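Leucine aminopeptidase 2 (Saccharomyces cerevisiae, PDB 2XQ0) removes N-terminal residues from peptides, preferring di- and tripeptides, as a zinc-dependent aminopeptidase, and shows low epoxide hydrolase activity in vitro. Local coordinates at residues Val30-Leu35 with Lys164-Ala169; Asn36-Phe41 with Ser170-Leu175; Ser44-Ser49 with Thr125-Leu130; Phe118-Lys123 with Arg152-Cys157; Gly137-Val142 with Ser211-Ser216. All blocks are in the same frame, centred on the assembly; numbering follows the deposited sequence.

Contact 1 (Val30-Leu35 with Lys164-Ala169); sequences VLHTDL and KSTFTA
V30 brings CG1 to 3.5 Å from S165 OG. L31 reaches the other strand through a water that links its carbonyl to T166 N; with H32 it forms a classic beta bulge opposite Q53. The H32 imidazole, with CG anti to the backbone N (chi1 -174°), reaches over, crossing T166 and T168 at about a right angle, and their hydroxyls meet its ring edge. ND1 is hydrogen-bonded to T166 OG1 at 2.8 Å, while NE2 donates to T168 OG1 at 3.0 Å, nearly in the ring plane. A two-nitrogen ring suits this place, gripping both hydroxyls. T33 N donates to T166 O and T33 O accepts from T168 N; T33 CB packs over one face of the F167 ring, 3.9 Å from the centroid. D34 accepts the T168 proton, OG1 to OD1 being 2.7 Å, so T168 OG1 both donates and accepts. L35 N bonds to T168 O, L35 CD1 lies 3.9 Å from F167 CD2, and A169 sits beside L35 CB. Such parallel pairing, polar D34 and T168 on one face and largely apolar T33, L35, F167 and A169 on the other, belongs to the mixed sheet of the M1 N-terminal domain.

Contact 2 (Asn36-Phe41 with Ser170-Leu175); sequences NLSVSF and SIESPL
L37 donates its N-H to S170 O over 2.8 Å in an almost straight bond of 177°. Its own carbonyl then accepts from E172 N at 2.9 Å, and E172 O in turn receives V39 N at 2.8 Å. L37 thus shows the parallel pattern, one residue bonding to the two that flank its partner I171, and V39 N adds the next bond. Outside the backbone, the polar face carries N36 and S38 beside S170 and E172. The extended chain of E172 brings OE1 to 3.5 Å from S38 OG, and hydrophilic residues suit this more exposed face. The other face is apolar: V39 and I171 touch through their CG2 methyls, 3.9 Å apart, while L37, on the same face, packs on I46 of strand 45-56. Past S40 and E172 the two strands end, but F41 keeps the chains together. Its ring is met at the edge by S173 OG, 3.5 Å from CE2, and by CG of P174, 3.9 Å from CD2. L175 adds CD1 at 4.0 Å from F41 CZ. The S173 hydroxyl is not spent on the ring, since it is hydrogen-bonded to S211 OG in the neighbouring sheet. Directional backbone bonds therefore set the alignment of the strands, and where they stop, a phenylalanine ring that meets P174 at its edge and L175 obliquely continues the association largely through apolar contacts.

Contact 3 (Ser44-Ser49 with Thr125-Leu130); sequences SAISGS and TALQWL
S44 sits over one face of the W129 indole, with CA above its centre. The serine opens a G1 beta bulge, S44 and A45 together facing S40, and its left-handed backbone (phi 47°, psi 55°) turns the chain across the aromatic surface. CB stands almost straight above the five-membered ring, 3.6 Å from its centroid, in a CH-pi contact. Toward the six-membered ring the peptide takes over, with A45 N at 3.4 Å from CZ2. A small residue suits this position because it lets the main chain come down onto the tryptophan. The indole itself reaches across from strand 127-130, which runs at 119° to strand 45-49 with the axes 9.8 Å apart, too far for backbone pairing. Side chains bridge that gap between the large mixed sheet and the four-stranded antiparallel one. I46 approaches W129 obliquely, CG1 to CH2 being 4.0 Å, and its extended side chain carries CD1 onward to L127. I46 and L127 cross at about a right angle, the long aliphatic branches meeting at their terminal methyls. V39 and V142 also touch the indole, so W129 joins residues of both sheets. The closest approach of all is made by the serine's carbonyl carbon, S44 C lying over the ring 3.3 Å from W129 CZ2.

Contact 4 (Phe118-Lys123 with Arg152-Cys157); sequences FRTTDK and RSLFPC
S153 and T121 are joined by one water, which donates to S153 O at 2.7 Å and accepts from T121 N at 3.1 Å. Here the loop 152-157 packs on the large mixed sheet of the M1 N-terminal domain. The water lies beside an ST turn in which T121 OG1 accepts from K123 N, and a 3-10 turn ends at S153. The hydroxyl of S153 is engaged on its own account with T125 N and S72 O, and so holds this loop against the chain just beyond the strand. T120 directs its branches to different tasks. OG1 takes the N-H of I46 in the adjoining strand, while CG2 turns to the loop and lies 4.1 Å from L154 CD1. Threonine suits the place because one beta-branched residue supplies both a polar and an apolar group. L154 itself lies near the side chain of L146, a residue of the substrate-binding site, so the loop packed here on the sheet lies close to that site. The larger surface is the ring of F118, swung between its backbone N and carbonyl carbon (chi1 68°) and thus laid against residues 154-156. F155 runs beside it, pointing the same way, with CB 3.4 Å from F118 CZ. L154 O approaches the ring at CE2, obliquely. P156 covers one face, and the rigid pyrrolidine, having no N-H to satisfy, fits such apolar cover: its CD stands over the centre, 3.8 Å from the centroid and 12° off the ring normal.

Contact 5 (Gly137-Val142 with Ser211-Ser216); sequences GGKPYV and SGDLSS
V142 and S211 form an antiparallel hydrogen-bonded pair, V142 N giving to S211 O and S211 N to V142 O, each over 2.9 Å. Strands 141-144 and 209-211 meet here in the four-stranded antiparallel sheet, and beyond this pair the chains diverge. A water fills the next step, donating to P140 O at 3.0 Å and accepting from D213 N at 2.9 Å. D213 is the centre of an inverse gamma turn, closed by a weak bond from L214 N to G212 O, which bends the chain away toward strand 215-220. Among the side chains, the Y141 ring has S211 O above one face, offset toward the rim. G212, lacking a side chain, lets its CA come within 3.8 Å of Y141 CD2. L214 crosses the tyrosine at about a right angle, CD2 touching the ring edge at CE2. The phenol hydroxyl extends past this packing to N267, to which it is hydrogen-bonded, while S211 OG is hydrogen-bonded to P176 O. Nearer the surface, the extended chain of K139 crosses D213 obliquely, K139 CD being 3.8 Å from D213 CB. K139 NZ stays 4.1 Å from D213 OD2, without direct contact. The firm grip thus comes from two backbone bonds and buried tyrosine packing, whereas the lysine-aspartate pair probably adds only a diffuse attraction, and one water links the chains where they part.

In the fold
Contacts 1 and 2 are successive lengths of one parallel pairing, strand 28-40 with strand 165-172, their centres 18 Å apart. Strand 45-56, next in the large mixed sheet, brings in contact 3, and strand 111-120 beyond it contact 4; their centres lie only 8 Å apart. Along the chain, contacts 3 and 4 are nested within the loop closed by contacts 1 and 2. Contact 5 lies in the smaller antiparallel sheet and leads on to strand 215-220 of a third; it touches contact 2, centres 13 Å apart, through F41 and P140, and contact 3 through L130 and Y141. Together they join sheets of the N-terminal part of the enzyme, against which the substrate-binding residues around L146 are placed.

Contact 1 (Val30-Leu35 with Lys164-Ala169)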
# COMPACT_ATOMS: atom_id res chain seq x y z
N VAL A 30 10.03 21.14 12.77
CA VAL A 30 9.58 21.64 11.48
C VAL A 30 8.17 22.20 11.65
O VAL A 30 7.21 21.46 11.79
CB VAL A 30 9.60 20.57 10.37
CG1 VAL A 30 9.07 21.16 9.07
CG2 VAL A 30 10.99 20.05 10.17
N LEU A 31 8.08 23.52 11.63
CA LEU A 31 6.83 24.22 11.89
C LEU A 31 5.96 24.36 10.65
O LEU A 31 4.75 24.46 10.75
CB LEU A 31 7.13 25.60 12.47
CG LEU A 31 8.10 25.50 13.66
CD1 LEU A 31 8.41 26.87 14.22
CD2 LEU A 31 7.52 24.57 14.72
N HIS A 32 6.58 24.38 9.47
CA HIS A 32 5.84 24.50 8.21
C HIS A 32 6.76 24.22 7.03
O HIS A 32 7.95 24.53 7.09
CB HIS A 32 5.23 25.90 8.07
CG HIS A 32 4.34 26.03 6.87
ND1 HIS A 32 3.07 25.52 6.83
CD2 HIS A 32 4.56 26.59 5.65
CE1 HIS A 32 2.53 25.75 5.64
NE2 HIS A 32 3.42 26.40 4.91
N THR A 33 6.19 23.65 5.97
CA THR A 33 6.92 23.35 4.74
C THR A 33 6.17 23.87 3.52
O THR A 33 5.00 23.56 3.31
CB THR A 33 7.09 21.83 4.53
OG1 THR A 33 7.72 21.26 5.68
CG2 THR A 33 7.93 21.55 3.29
N ASP A 34 6.84 24.66 2.70
CA ASP A 34 6.20 25.17 1.50
C ASP A 34 6.94 24.65 0.28
O ASP A 34 8.17 24.75 0.21
CB ASP A 34 6.17 26.70 1.52
CG ASP A 34 5.60 27.31 0.23
OD1 ASP A 34 4.42 27.05 -0.12
OD2 ASP A 34 6.34 28.07 -0.43
N LEU A 35 6.20 24.09 -0.67
CA LEU A 35 6.77 23.59 -1.91
C LEU A 35 6.39 24.54 -3.05
O LEU A 35 5.22 24.82 -3.26
CB LEU A 35 6.26 22.16 -2.20
CG LEU A 35 6.77 21.09 -1.24
CD1 LEU A 35 5.91 19.81 -1.26
CD2 LEU A 35 8.23 20.77 -1.55
N LYS A 164 6.51 15.50 11.12
CA LYS A 164 5.26 15.86 10.45
C LYS A 164 5.11 17.37 10.47
O LYS A 164 5.45 18.03 11.45
CB LYS A 164 4.06 15.20 11.14
CG LYS A 164 4.28 13.72 11.42
CD LYS A 164 2.99 12.92 11.23
CE LYS A 164 2.14 12.95 12.48
NZ LYS A 164 0.99 12.01 12.37
N SER A 165 4.60 17.92 9.38
CA SER A 165 4.58 19.35 9.14
C SER A 165 3.36 19.70 8.31
O SER A 165 2.97 18.92 7.46
CB SER A 165 5.82 19.72 8.32
OG SER A 165 5.78 21.07 7.90
N THR A 166 2.76 20.86 8.56
CA THR A 166 1.80 21.41 7.63
C THR A 166 2.52 21.75 6.32
O THR A 166 3.74 22.00 6.32
CB THR A 166 1.12 22.65 8.21
OG1 THR A 166 2.12 23.60 8.60
CG2 THR A 166 0.31 22.27 9.46
N PHE A 167 1.77 21.76 5.21
CA PHE A 167 2.31 22.13 3.91
C PHE A 167 1.46 23.18 3.20
O PHE A 167 0.25 23.21 3.33
CB PHE A 167 2.38 20.93 2.96
CG PHE A 167 3.52 20.00 3.22
CD1 PHE A 167 3.46 19.09 4.26
CD2 PHE A 167 4.63 20.00 2.39
CE1 PHE A 167 4.51 18.23 4.49
CE2 PHE A 167 5.69 19.13 2.62
CZ PHE A 167 5.63 18.25 3.67
N THR A 168 2.13 24.03 2.44
CA THR A 168 1.47 24.76 1.36
C THR A 168 2.23 24.36 0.10
O THR A 168 3.39 23.98 0.17
CB THR A 168 1.56 26.28 1.54
OG1 THR A 168 2.86 26.62 2.02
CG2 THR A 168 0.52 26.76 2.56
N ALA A 169 1.59 24.47 -1.06
CA ALA A 169 2.25 24.09 -2.30
C ALA A 169 1.72 24.86 -3.49
O ALA A 169 0.51 24.96 -3.68
CB ALA A 169 2.10 22.58 -2.54
O HOH W 1 3.44 21.94 11.59

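Contact 2 (Asn36-Phe41 with Ser170-Leu175)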
# COMPACT_ATOMS: atom_id res chain seq x y z
N ASN A 36 7.38 25.04 -3.78
CA ASN A 36 7.13 25.94 -4.89
C ASN A 36 7.75 25.31 -6.12
O ASN A 36 8.96 25.41 -6.35
CB ASN A 36 7.72 27.32 -4.58
CG ASN A 36 7.56 28.29 -5.73
OD1 ASN A 36 6.97 27.97 -6.76
ND2 ASN A 36 8.11 29.49 -5.57
N LEU A 37 6.92 24.63 -6.91
CA LEU A 37 7.43 23.70 -7.91
C LEU A 37 6.93 23.99 -9.32
O LEU A 37 5.90 24.62 -9.52
CB LEU A 37 7.06 22.25 -7.55
CG LEU A 37 7.45 21.77 -6.14
CD1 LEU A 37 6.80 20.42 -5.85
CD2 LEU A 37 8.97 21.71 -5.96
N SER A 38 7.69 23.50 -10.29
CA SER A 38 7.31 23.58 -11.68
C SER A 38 7.54 22.21 -12.32
O SER A 38 8.60 21.61 -12.16
CB SER A 38 8.16 24.65 -12.38
OG SER A 38 7.78 24.77 -13.74
N VAL A 39 6.54 21.72 -13.04
CA VAL A 39 6.60 20.43 -13.71
C VAL A 39 6.95 20.60 -15.18
O VAL A 39 6.24 21.28 -15.91
CB VAL A 39 5.23 19.74 -13.65
CG1 VAL A 39 5.22 18.53 -14.56
CG2 VAL A 39 4.87 19.40 -12.20
N SER A 40 8.03 19.95 -15.62
CA SER A 40 8.45 20.02 -17.00
C SER A 40 8.42 18.65 -17.62
O SER A 40 9.30 17.84 -17.37
CB SER A 40 9.88 20.58 -17.12
OG SER A 40 10.33 20.53 -18.47
N PHE A 41 7.39 18.40 -18.44
CA PHE A 41 7.26 17.15 -19.20
C PHE A 41 8.34 17.06 -20.26
O PHE A 41 8.81 15.98 -20.59
CB PHE A 41 5.86 17.05 -19.85
CG PHE A 41 4.74 16.98 -18.84
CD1 PHE A 41 4.41 15.77 -18.24
CD2 PHE A 41 4.04 18.12 -18.47
CE1 PHE A 41 3.39 15.70 -17.29
CE2 PHE A 41 3.03 18.06 -17.53
CZ PHE A 41 2.70 16.85 -16.94
N SER A 170 2.63 25.40 -4.29
CA SER A 170 2.23 25.94 -5.58
C SER A 170 2.92 25.11 -6.64
O SER A 170 4.13 24.90 -6.57
CB SER A 170 2.64 27.40 -5.73
OG SER A 170 2.11 28.15 -4.67
N ILE A 171 2.14 24.64 -7.60
CA ILE A 171 2.69 23.77 -8.62
C ILE A 171 2.31 24.28 -9.99
O ILE A 171 1.14 24.37 -10.33
CB ILE A 171 2.22 22.32 -8.44
CG1 ILE A 171 2.53 21.86 -7.01
CG2 ILE A 171 2.92 21.43 -9.45
CD1 ILE A 171 1.98 20.51 -6.67
N GLU A 172 3.31 24.66 -10.77
CA GLU A 172 3.06 25.14 -12.12
C GLU A 172 3.16 23.96 -13.08
O GLU A 172 4.10 23.18 -13.00
CB GLU A 172 4.09 26.21 -12.47
CG GLU A 172 3.87 26.86 -13.82
CD GLU A 172 4.91 27.91 -14.12
OE1 GLU A 172 6.01 27.84 -13.53
OE2 GLU A 172 4.62 28.81 -14.94
N SER A 173 2.18 23.82 -13.97
CA SER A 173 2.17 22.74 -14.95
C SER A 173 1.33 23.14 -16.15
O SER A 173 0.35 23.88 -16.00
CB SER A 173 1.59 21.46 -14.34
OG SER A 173 1.64 20.38 -15.26
N PRO A 174 1.68 22.66 -17.36
CA PRO A 174 0.80 22.94 -18.50
C PRO A 174 -0.42 22.04 -18.52
O PRO A 174 -1.23 22.17 -19.43
CB PRO A 174 1.69 22.65 -19.71
CG PRO A 174 2.70 21.68 -19.21
CD PRO A 174 2.94 22.02 -17.76
N LEU A 175 -0.55 21.13 -17.54
CA LEU A 175 -1.71 20.24 -17.42
C LEU A 175 -2.21 20.23 -15.97
O LEU A 175 -1.45 20.58 -15.06
CB LEU A 175 -1.32 18.81 -17.83
CG LEU A 175 -0.95 18.56 -19.30
CD1 LEU A 175 -0.30 17.20 -19.50
CD2 LEU A 175 -2.18 18.69 -20.19

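Contact 3 (Ser44-Ser49 with Thr125-Leu130)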
# COMPACT_ATOMS: atom_id res chain seq x y z
N SER A 44 11.23 16.01 -18.22
CA SER A 44 10.87 15.06 -17.17
C SER A 44 11.58 15.39 -15.86
O SER A 44 12.27 14.56 -15.28
CB SER A 44 11.18 13.61 -17.60
OG SER A 44 10.46 13.29 -18.77
N ALA A 45 11.38 16.62 -15.40
CA ALA A 45 11.91 17.06 -14.12
C ALA A 45 10.92 17.97 -13.40
O ALA A 45 10.13 18.68 -14.01
CB ALA A 45 13.24 17.80 -14.31
N ILE A 46 10.96 17.91 -12.08
CA ILE A 46 10.30 18.89 -11.25
C ILE A 46 11.38 19.73 -10.59
O ILE A 46 12.37 19.21 -10.08
CB ILE A 46 9.37 18.21 -10.23
CG1 ILE A 46 8.17 17.60 -10.98
CG2 ILE A 46 8.87 19.21 -9.21
CD1 ILE A 46 7.19 16.89 -10.08
N SER A 47 11.22 21.05 -10.63
CA SER A 47 12.27 21.94 -10.15
C SER A 47 11.58 23.02 -9.34
O SER A 47 10.37 23.18 -9.41
CB SER A 47 13.04 22.57 -11.32
OG SER A 47 12.15 23.29 -12.18
N GLY A 48 12.35 23.78 -8.58
CA GLY A 48 11.79 24.87 -7.83
C GLY A 48 12.48 24.92 -6.50
O GLY A 48 13.69 24.70 -6.40
N SER A 49 11.72 25.20 -5.45
CA SER A 49 12.35 25.34 -4.16
C SER A 49 11.42 24.88 -3.05
O SER A 49 10.21 24.89 -3.20
CB SER A 49 12.76 26.79 -3.95
OG SER A 49 11.64 27.58 -3.61
N THR A 125 13.84 8.52 -8.08
CA THR A 125 13.12 7.28 -7.79
C THR A 125 11.69 7.55 -7.33
O THR A 125 10.93 6.63 -7.02
CB THR A 125 13.83 6.45 -6.70
OG1 THR A 125 13.88 7.20 -5.48
CG2 THR A 125 15.26 6.09 -7.15
N ALA A 126 11.31 8.82 -7.29
CA ALA A 126 9.99 9.19 -6.75
C ALA A 126 8.88 9.30 -7.83
O ALA A 126 7.69 9.22 -7.53
CB ALA A 126 10.09 10.48 -5.94
N LEU A 127 9.28 9.43 -9.10
CA LEU A 127 8.33 9.79 -10.14
C LEU A 127 8.30 8.78 -11.26
O LEU A 127 9.31 8.15 -11.57
CB LEU A 127 8.67 11.18 -10.72
CG LEU A 127 8.62 12.33 -9.71
CD1 LEU A 127 9.29 13.60 -10.27
CD2 LEU A 127 7.18 12.63 -9.25
N GLN A 128 7.13 8.61 -11.86
CA GLN A 128 7.06 7.98 -13.17
C GLN A 128 6.50 8.99 -14.19
O GLN A 128 5.50 9.67 -13.92
CB GLN A 128 6.22 6.69 -13.17
CG GLN A 128 6.35 5.95 -14.54
CD GLN A 128 5.36 4.81 -14.74
OE1 GLN A 128 4.51 4.54 -13.89
NE2 GLN A 128 5.48 4.12 -15.87
N TRP A 129 7.16 9.10 -15.34
CA TRP A 129 6.70 10.00 -16.40
C TRP A 129 6.20 9.19 -17.56
O TRP A 129 6.86 8.25 -17.98
CB TRP A 129 7.85 10.89 -16.90
CG TRP A 129 8.47 11.76 -15.85
CD1 TRP A 129 9.47 11.42 -14.99
CD2 TRP A 129 8.13 13.12 -15.55
NE1 TRP A 129 9.77 12.48 -14.16
CE2 TRP A 129 8.96 13.54 -14.49
CE3 TRP A 129 7.20 14.02 -16.07
CZ2 TRP A 129 8.90 14.82 -13.95
CZ3 TRP A 129 7.14 15.30 -15.53
CH2 TRP A 129 7.99 15.68 -14.48
N LEU A 130 5.04 9.57 -18.09
CA LEU A 130 4.53 9.01 -19.33
C LEU A 130 4.41 10.09 -20.40
O LEU A 130 3.95 11.19 -20.11
CB LEU A 130 3.17 8.35 -19.11
CG LEU A 130 3.17 7.06 -18.29
CD1 LEU A 130 2.95 7.37 -16.82
CD2 LEU A 130 2.11 6.12 -18.79

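Contact 4 (Phe118-Lys123 with Arg152-Cys157)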
# COMPACT_ATOMS: atom_id res chain seq x y z
N PHE A 118 16.26 23.47 -6.02
CA PHE A 118 16.72 22.18 -6.49
C PHE A 118 15.94 21.79 -7.73
O PHE A 118 14.93 22.43 -8.06
CB PHE A 118 16.49 21.13 -5.39
CG PHE A 118 15.04 20.84 -5.14
CD1 PHE A 118 14.29 21.66 -4.32
CD2 PHE A 118 14.43 19.76 -5.75
CE1 PHE A 118 12.95 21.40 -4.11
CE2 PHE A 118 13.11 19.51 -5.54
CZ PHE A 118 12.36 20.34 -4.73
N ARG A 119 16.40 20.73 -8.38
CA ARG A 119 15.60 20.05 -9.39
C ARG A 119 15.78 18.53 -9.26
O ARG A 119 16.82 18.06 -8.78
CB ARG A 119 15.99 20.52 -10.80
CG ARG A 119 17.45 20.29 -11.15
CD ARG A 119 17.82 20.93 -12.49
NE ARG A 119 17.05 20.33 -13.58
CZ ARG A 119 16.05 20.93 -14.21
NH1 ARG A 119 15.70 22.17 -13.90
NH2 ARG A 119 15.41 20.28 -15.19
N THR A 120 14.77 17.78 -9.67
CA THR A 120 14.91 16.33 -9.77
C THR A 120 15.82 15.94 -10.94
O THR A 120 16.07 16.74 -11.84
CB THR A 120 13.54 15.62 -9.87
OG1 THR A 120 12.83 16.05 -11.06
CG2 THR A 120 12.72 15.93 -8.65
N THR A 121 16.33 14.72 -10.91
CA THR A 121 17.21 14.27 -11.98
C THR A 121 16.64 13.05 -12.69
O THR A 121 15.60 12.51 -12.29
CB THR A 121 18.66 13.97 -11.48
OG1 THR A 121 18.67 12.75 -10.74
CG2 THR A 121 19.20 15.11 -10.62
N ASP A 122 17.32 12.63 -13.75
CA ASP A 122 16.93 11.43 -14.48
C ASP A 122 16.93 10.19 -13.58
O ASP A 122 16.24 9.22 -13.86
CB ASP A 122 17.87 11.19 -15.67
CG ASP A 122 17.84 12.33 -16.67
OD1 ASP A 122 16.98 13.23 -16.54
OD2 ASP A 122 18.69 12.33 -17.60
N LYS A 123 17.73 10.21 -12.51
CA LYS A 123 17.79 9.07 -11.58
C LYS A 123 16.72 9.09 -10.47
O LYS A 123 16.67 8.19 -9.62
CB LYS A 123 19.18 8.94 -10.96
CG LYS A 123 20.26 8.50 -11.94
CD LYS A 123 21.32 7.65 -11.23
CE LYS A 123 22.50 7.32 -12.14
NZ LYS A 123 23.42 8.49 -12.31
N ARG A 152 12.79 11.95 -0.28
CA ARG A 152 14.11 12.58 -0.42
C ARG A 152 14.61 12.56 -1.87
O ARG A 152 15.62 13.18 -2.18
CB ARG A 152 15.13 11.89 0.50
CG ARG A 152 15.43 10.43 0.08
CD ARG A 152 16.21 9.64 1.13
NE ARG A 152 15.44 9.46 2.37
CZ ARG A 152 15.81 8.72 3.42
NH1 ARG A 152 16.97 8.08 3.44
NH2 ARG A 152 14.99 8.64 4.46
N SER A 153 13.92 11.86 -2.76
CA SER A 153 14.34 11.87 -4.18
C SER A 153 13.48 12.86 -4.96
O SER A 153 13.71 13.11 -6.16
CB SER A 153 14.24 10.46 -4.77
OG SER A 153 14.82 10.36 -6.05
N LEU A 154 12.50 13.44 -4.27
CA LEU A 154 11.61 14.45 -4.85
C LEU A 154 11.95 15.86 -4.34
O LEU A 154 11.96 16.82 -5.10
CB LEU A 154 10.14 14.12 -4.57
CG LEU A 154 9.13 15.15 -5.11
CD1 LEU A 154 9.25 15.28 -6.63
CD2 LEU A 154 7.69 14.82 -4.72
N PHE A 155 12.22 15.98 -3.04
CA PHE A 155 12.74 17.23 -2.48
C PHE A 155 13.58 16.98 -1.23
O PHE A 155 13.37 15.99 -0.55
CB PHE A 155 11.61 18.23 -2.16
CG PHE A 155 10.61 17.73 -1.15
CD1 PHE A 155 10.63 18.20 0.16
CD2 PHE A 155 9.66 16.79 -1.50
CE1 PHE A 155 9.69 17.75 1.10
CE2 PHE A 155 8.72 16.33 -0.57
CZ PHE A 155 8.75 16.81 0.73
N PRO A 156 14.54 17.86 -0.95
CA PRO A 156 15.37 17.69 0.25
C PRO A 156 14.51 17.92 1.48
O PRO A 156 13.71 18.85 1.52
CB PRO A 156 16.45 18.77 0.09
CG PRO A 156 15.85 19.80 -0.81
CD PRO A 156 14.83 19.12 -1.68
N CYS A 157 14.63 17.03 2.47
CA CYS A 157 13.76 17.12 3.62
C CYS A 157 14.24 16.25 4.78
O CYS A 157 15.22 15.52 4.68
CB CYS A 157 12.34 16.70 3.23
SG CYS A 157 12.20 15.02 2.55
O HOH W 2 15.47 13.34 -8.25

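Contact 5 (Gly137-Val142 with Ser211-Ser216)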
# COMPACT_ATOMS: atom_id res chain seq x y z
N GLY A 137 -5.22 8.35 -23.09
CA GLY A 137 -5.88 9.59 -23.45
C GLY A 137 -5.09 10.58 -24.29
O GLY A 137 -5.61 11.64 -24.62
N GLY A 138 -3.85 10.25 -24.62
CA GLY A 138 -3.11 11.04 -25.60
C GLY A 138 -2.22 12.18 -25.12
O GLY A 138 -1.56 12.84 -25.93
N LYS A 139 -2.17 12.41 -23.81
CA LYS A 139 -1.30 13.47 -23.28
C LYS A 139 -0.31 12.89 -22.26
O LYS A 139 -0.51 11.78 -21.78
CB LYS A 139 -2.14 14.59 -22.68
CG LYS A 139 -3.02 15.33 -23.69
CD LYS A 139 -3.76 16.48 -23.03
CE LYS A 139 -4.87 17.03 -23.91
NZ LYS A 139 -5.69 18.05 -23.19
N PRO A 140 0.77 13.64 -21.96
CA PRO A 140 1.77 13.15 -21.01
C PRO A 140 1.24 13.19 -19.58
O PRO A 140 0.22 13.82 -19.31
CB PRO A 140 2.92 14.16 -21.16
CG PRO A 140 2.25 15.41 -21.59
CD PRO A 140 1.12 14.97 -22.49
N TYR A 141 1.95 12.55 -18.66
CA TYR A 141 1.43 12.33 -17.32
C TYR A 141 2.59 12.03 -16.42
O TYR A 141 3.59 11.44 -16.85
CB TYR A 141 0.47 11.13 -17.35
CG TYR A 141 -0.41 10.91 -16.12
CD1 TYR A 141 0.09 10.26 -15.00
CD2 TYR A 141 -1.74 11.29 -16.13
CE1 TYR A 141 -0.72 10.02 -13.90
CE2 TYR A 141 -2.56 11.05 -15.04
CZ TYR A 141 -2.04 10.42 -13.93
OH TYR A 141 -2.85 10.19 -12.84
N VAL A 142 2.48 12.42 -15.16
CA VAL A 142 3.49 12.07 -14.18
C VAL A 142 2.79 11.88 -12.84
O VAL A 142 1.79 12.54 -12.55
CB VAL A 142 4.54 13.17 -14.07
CG1 VAL A 142 3.87 14.49 -13.69
CG2 VAL A 142 5.66 12.79 -13.08
N SER A 211 0.11 14.93 -12.37
CA SER A 211 -0.30 15.92 -13.35
C SER A 211 -0.49 15.25 -14.67
O SER A 211 0.33 14.43 -15.09
CB SER A 211 0.72 17.03 -13.46
OG SER A 211 0.30 18.01 -14.42
N GLY A 212 -1.61 15.57 -15.30
CA GLY A 212 -1.91 15.07 -16.62
C GLY A 212 -3.28 15.53 -17.03
O GLY A 212 -3.86 16.42 -16.41
N ASP A 213 -3.79 14.93 -18.09
CA ASP A 213 -5.11 15.27 -18.59
C ASP A 213 -6.16 14.69 -17.66
O ASP A 213 -6.71 13.63 -17.90
CB ASP A 213 -5.31 14.76 -20.02
CG ASP A 213 -6.65 15.15 -20.59
OD1 ASP A 213 -7.29 16.05 -20.01
OD2 ASP A 213 -7.07 14.54 -21.60
N LEU A 214 -6.43 15.42 -16.59
CA LEU A 214 -7.33 14.94 -15.54
C LEU A 214 -8.63 15.71 -15.57
O LEU A 214 -8.65 16.94 -15.64
CB LEU A 214 -6.67 15.13 -14.18
CG LEU A 214 -5.40 14.32 -13.91
CD1 LEU A 214 -4.84 14.65 -12.53
CD2 LEU A 214 -5.72 12.84 -14.01
N SER A 215 -9.73 14.98 -15.49
CA SER A 215 -11.02 15.59 -15.22
C SER A 215 -11.51 14.99 -13.91
O SER A 215 -10.83 14.14 -13.33
CB SER A 215 -12.00 15.35 -16.38
OG SER A 215 -11.83 14.08 -16.97
N SER A 216 -12.65 15.46 -13.44
CA SER A 216 -13.16 15.05 -12.15
C SER A 216 -14.68 15.00 -12.13
O SER A 216 -15.35 15.64 -12.95
CB SER A 216 -12.67 16.02 -11.07
OG SER A 216 -13.31 17.26 -11.23
O HOH W 3 -2.54 12.63 -19.30